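Long-range contact in auracyanin-A (PDB 2AAN), which carries electrons as a blue copper protein, probably accepting them from the membrane-bound alternative complex III of a green photosynthetic bacterium: residues A[35-41]-A[133-139]. Sequence-based numbering, arbitrary orientation.
Sequences TELTVSA and QGKLVVN. With SO4 (sulfate ion), chain D.
Leu-37 and Val-39 exchange backbone hydrogen bonds with Lys-135, Val-137 and Asn-139, joining strands 36-39 and 133-138 in parallel. Six bonds run from Lys-135 N to Thr-35 O at one end to Ala-41 N and Asn-139 O at the other. The nearly straight link from Val-137 N to Leu-37 O is the shortest, 2.6 Å. CA-H groups of Glu-36, Leu-136, Thr-38 and Val-138 add weaker contacts to carbonyl oxygens of the facing strand.

On the face carrying Glu-36, Lys-135, Thr-38 and Val-137, the acid and the lysine lie alongside each other. Their salt bridge is long, Glu-36 OE1 to Lys-135 NZ being 4.0 Å. The lysine chain runs extended until it bends at chi3 (80°), and its NZ donates to O1 of a sulfate ion, probably from the crystallisation medium, at 2.8 Å. Glu-36 OE1 also rests against CG2 of Val-137, 3.6 Å away, and Thr-38 runs beside that valine, its CG2 3.2 Å from Asn-139 OD1.

Leu-37, Val-39, Leu-136 and Val-138 are buried on the other face. With its CG swung opposite the backbone N (chi1 175°), Leu-136 brings CD1 toward strand 36-39, touching CB of Leu-37 at 3.7 Å and CG2 of Val-39 at 3.8 Å. The same Val-39 methyl meets CG2 of Val-138. Beyond the strand end, Val-138 CG1 presses tightly on the backbone of exposed Ala-41, 3.3 Å from its CA.

Leu-37 and Val-39 continue onto Ile-21, Ile-47 and Val-45 of the facing sheet. Gly-134, Leu-136 and Val-138 form backbone hydrogen bonds with Tyr-121, Tyr-119 and Gly-117. Following the copper ligand Met-132, strand 133-138 lies between parallel edge strand 36-39 and antiparallel strand 117-122 in the Greek-key beta sandwich of the cupredoxin fold.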
loop_
_atom_site.group_PDB
_atom_site.type_symbol
_atom_site.label_atom_id
_atom_site.label_comp_id
_atom_site.label_asym_id
_atom_site.label_seq_id
_atom_site.Cartn_x
_atom_site.Cartn_y
_atom_site.Cartn_z
ATOM N N THR A 35 -8.782 7.178 -1.457
ATOM C CA THR A 35 -9.011 6.026 -2.324
ATOM C C THR A 35 -8.495 6.290 -3.715
ATOM O O THR A 35 -8.517 5.396 -4.563
ATOM C CB THR A 35 -10.493 5.598 -2.448
ATOM O OG1 THR A 35 -11.305 6.698 -2.880
ATOM C CG2 THR A 35 -10.978 5.014 -1.159
ATOM N N GLU A 36 -7.977 7.482 -3.922
ATOM C CA GLU A 36 -7.184 7.670 -5.080
ATOM C C GLU A 36 -6.124 8.747 -5.048
ATOM O O GLU A 36 -6.292 9.791 -4.441
ATOM C CB GLU A 36 -8.059 7.756 -6.297
ATOM C CG GLU A 36 -8.487 9.133 -6.590
ATOM C CD GLU A 36 -8.271 9.485 -8.031
ATOM O OE1 GLU A 36 -8.521 8.624 -8.885
ATOM O OE2 GLU A 36 -7.883 10.639 -8.291
ATOM N N LEU A 37 -5.025 8.419 -5.699
ATOM C CA LEU A 37 -3.826 9.258 -5.784
ATOM C C LEU A 37 -3.441 9.398 -7.232
ATOM O O LEU A 37 -3.621 8.467 -7.995
ATOM C CB LEU A 37 -2.681 8.603 -5.024
ATOM C CG LEU A 37 -2.954 8.211 -3.576
ATOM C CD1 LEU A 37 -1.757 7.462 -2.981
ATOM C CD2 LEU A 37 -3.327 9.427 -2.715
ATOM N N THR A 38 -2.975 10.582 -7.621
ATOM C CA THR A 38 -2.551 10.830 -8.978
ATOM C C THR A 38 -1.146 11.374 -8.938
ATOM O O THR A 38 -0.857 12.282 -8.168
ATOM C CB THR A 38 -3.440 11.849 -9.684
ATOM O OG1 THR A 38 -4.783 11.382 -9.678
ATOM C CG2 THR A 38 -3.000 12.010 -11.134
ATOM N N VAL A 39 -0.276 10.766 -9.739
ATOM C CA VAL A 39 1.103 11.202 -9.868
ATOM C C VAL A 39 1.437 11.167 -11.355
ATOM O O VAL A 39 0.614 10.712 -12.162
ATOM C CB VAL A 39 2.081 10.319 -9.050
ATOM C CG1 VAL A 39 1.774 10.445 -7.541
ATOM C CG2 VAL A 39 2.033 8.853 -9.484
ATOM N N SER A 40 2.640 11.624 -11.700
ATOM C CA SER A 40 3.162 11.553 -13.084
ATOM C C SER A 40 4.120 10.392 -13.206
ATOM O O SER A 40 4.826 10.082 -12.262
ATOM C CB SER A 40 3.915 12.839 -13.450
ATOM O OG SER A 40 3.198 13.976 -13.006
ATOM N N ALA A 41 4.175 9.768 -14.376
ATOM C CA ALA A 41 5.097 8.673 -14.598
ATOM C C ALA A 41 6.563 9.127 -14.353
ATOM O O ALA A 41 6.950 10.216 -14.738
ATOM C CB ALA A 41 4.934 8.130 -16.014
ATOM N N GLN A 133 -8.366 -0.907 0.049
ATOM C CA GLN A 133 -7.730 -0.734 -1.241
ATOM C C GLN A 133 -8.017 0.638 -1.827
ATOM O O GLN A 133 -8.984 1.316 -1.458
ATOM C CB GLN A 133 -8.183 -1.822 -2.228
ATOM C CG GLN A 133 -9.682 -1.892 -2.463
ATOM C CD GLN A 133 -10.049 -2.751 -3.640
ATOM O OE1 GLN A 133 -9.753 -2.406 -4.800
ATOM N NE2 GLN A 133 -10.725 -3.884 -3.360
ATOM N N GLY A 134 -7.159 1.027 -2.749
ATOM C CA GLY A 134 -7.347 2.229 -3.506
ATOM C C GLY A 134 -6.646 2.134 -4.847
ATOM O O GLY A 134 -6.182 1.057 -5.249
ATOM N N LYS A 135 -6.578 3.277 -5.518
ATOM C CA LYS A 135 -6.095 3.362 -6.887
ATOM C C LYS A 135 -5.045 4.475 -7.045
ATOM O O LYS A 135 -5.279 5.585 -6.614
ATOM C CB LYS A 135 -7.306 3.690 -7.759
ATOM C CG LYS A 135 -7.121 3.704 -9.235
ATOM C CD LYS A 135 -8.482 3.871 -9.919
ATOM C CE LYS A 135 -8.943 5.341 -9.926
ATOM N NZ LYS A 135 -10.312 5.505 -10.564
ATOM N N LEU A 136 -3.907 4.149 -7.655
ATOM C CA LEU A 136 -2.888 5.131 -8.018
ATOM C C LEU A 136 -3.030 5.402 -9.531
ATOM O O LEU A 136 -2.916 4.489 -10.330
ATOM C CB LEU A 136 -1.487 4.604 -7.716
ATOM C CG LEU A 136 -0.388 5.553 -8.190
ATOM C CD1 LEU A 136 -0.310 6.763 -7.267
ATOM C CD2 LEU A 136 0.959 4.853 -8.264
ATOM N N VAL A 137 -3.283 6.656 -9.889
ATOM C CA VAL A 137 -3.350 7.083 -11.288
ATOM C C VAL A 137 -2.031 7.727 -11.663
ATOM O O VAL A 137 -1.622 8.720 -11.051
ATOM C CB VAL A 137 -4.491 8.076 -11.524
ATOM C CG1 VAL A 137 -4.601 8.429 -13.022
ATOM C CG2 VAL A 137 -5.820 7.482 -11.058
ATOM N N VAL A 138 -1.369 7.162 -12.660
ATOM C CA VAL A 138 -0.099 7.699 -13.137
ATOM C C VAL A 138 -0.338 8.221 -14.546
ATOM O O VAL A 138 -0.784 7.456 -15.421
ATOM C CB VAL A 138 0.993 6.630 -13.145
ATOM C CG1 VAL A 138 2.347 7.271 -13.491
ATOM C CG2 VAL A 138 1.074 5.950 -11.807
ATOM N N ASN A 139 -0.088 9.514 -14.747
ATOM C CA ASN A 139 -0.309 10.177 -16.040
ATOM C C ASN A 139 0.957 10.248 -16.882
ATOM O O ASN A 139 2.054 10.458 -16.351
ATOM C CB ASN A 139 -0.885 11.575 -15.813
ATOM C CG ASN A 139 -2.304 11.533 -15.277
ATOM O OD1 ASN A 139 -2.642 12.209 -14.300
ATOM N ND2 ASN A 139 -3.151 10.717 -15.914
HETATM S S SO4 D . -9.862 4.866 -13.876
HETATM O O1 SO4 D . -9.923 3.899 -12.805
HETATM O O2 SO4 D . -9.793 4.154 -15.151
HETATM O O3 SO4 D . -8.712 5.759 -13.753
HETATM O O4 SO4 D . -11.079 5.675 -13.831
#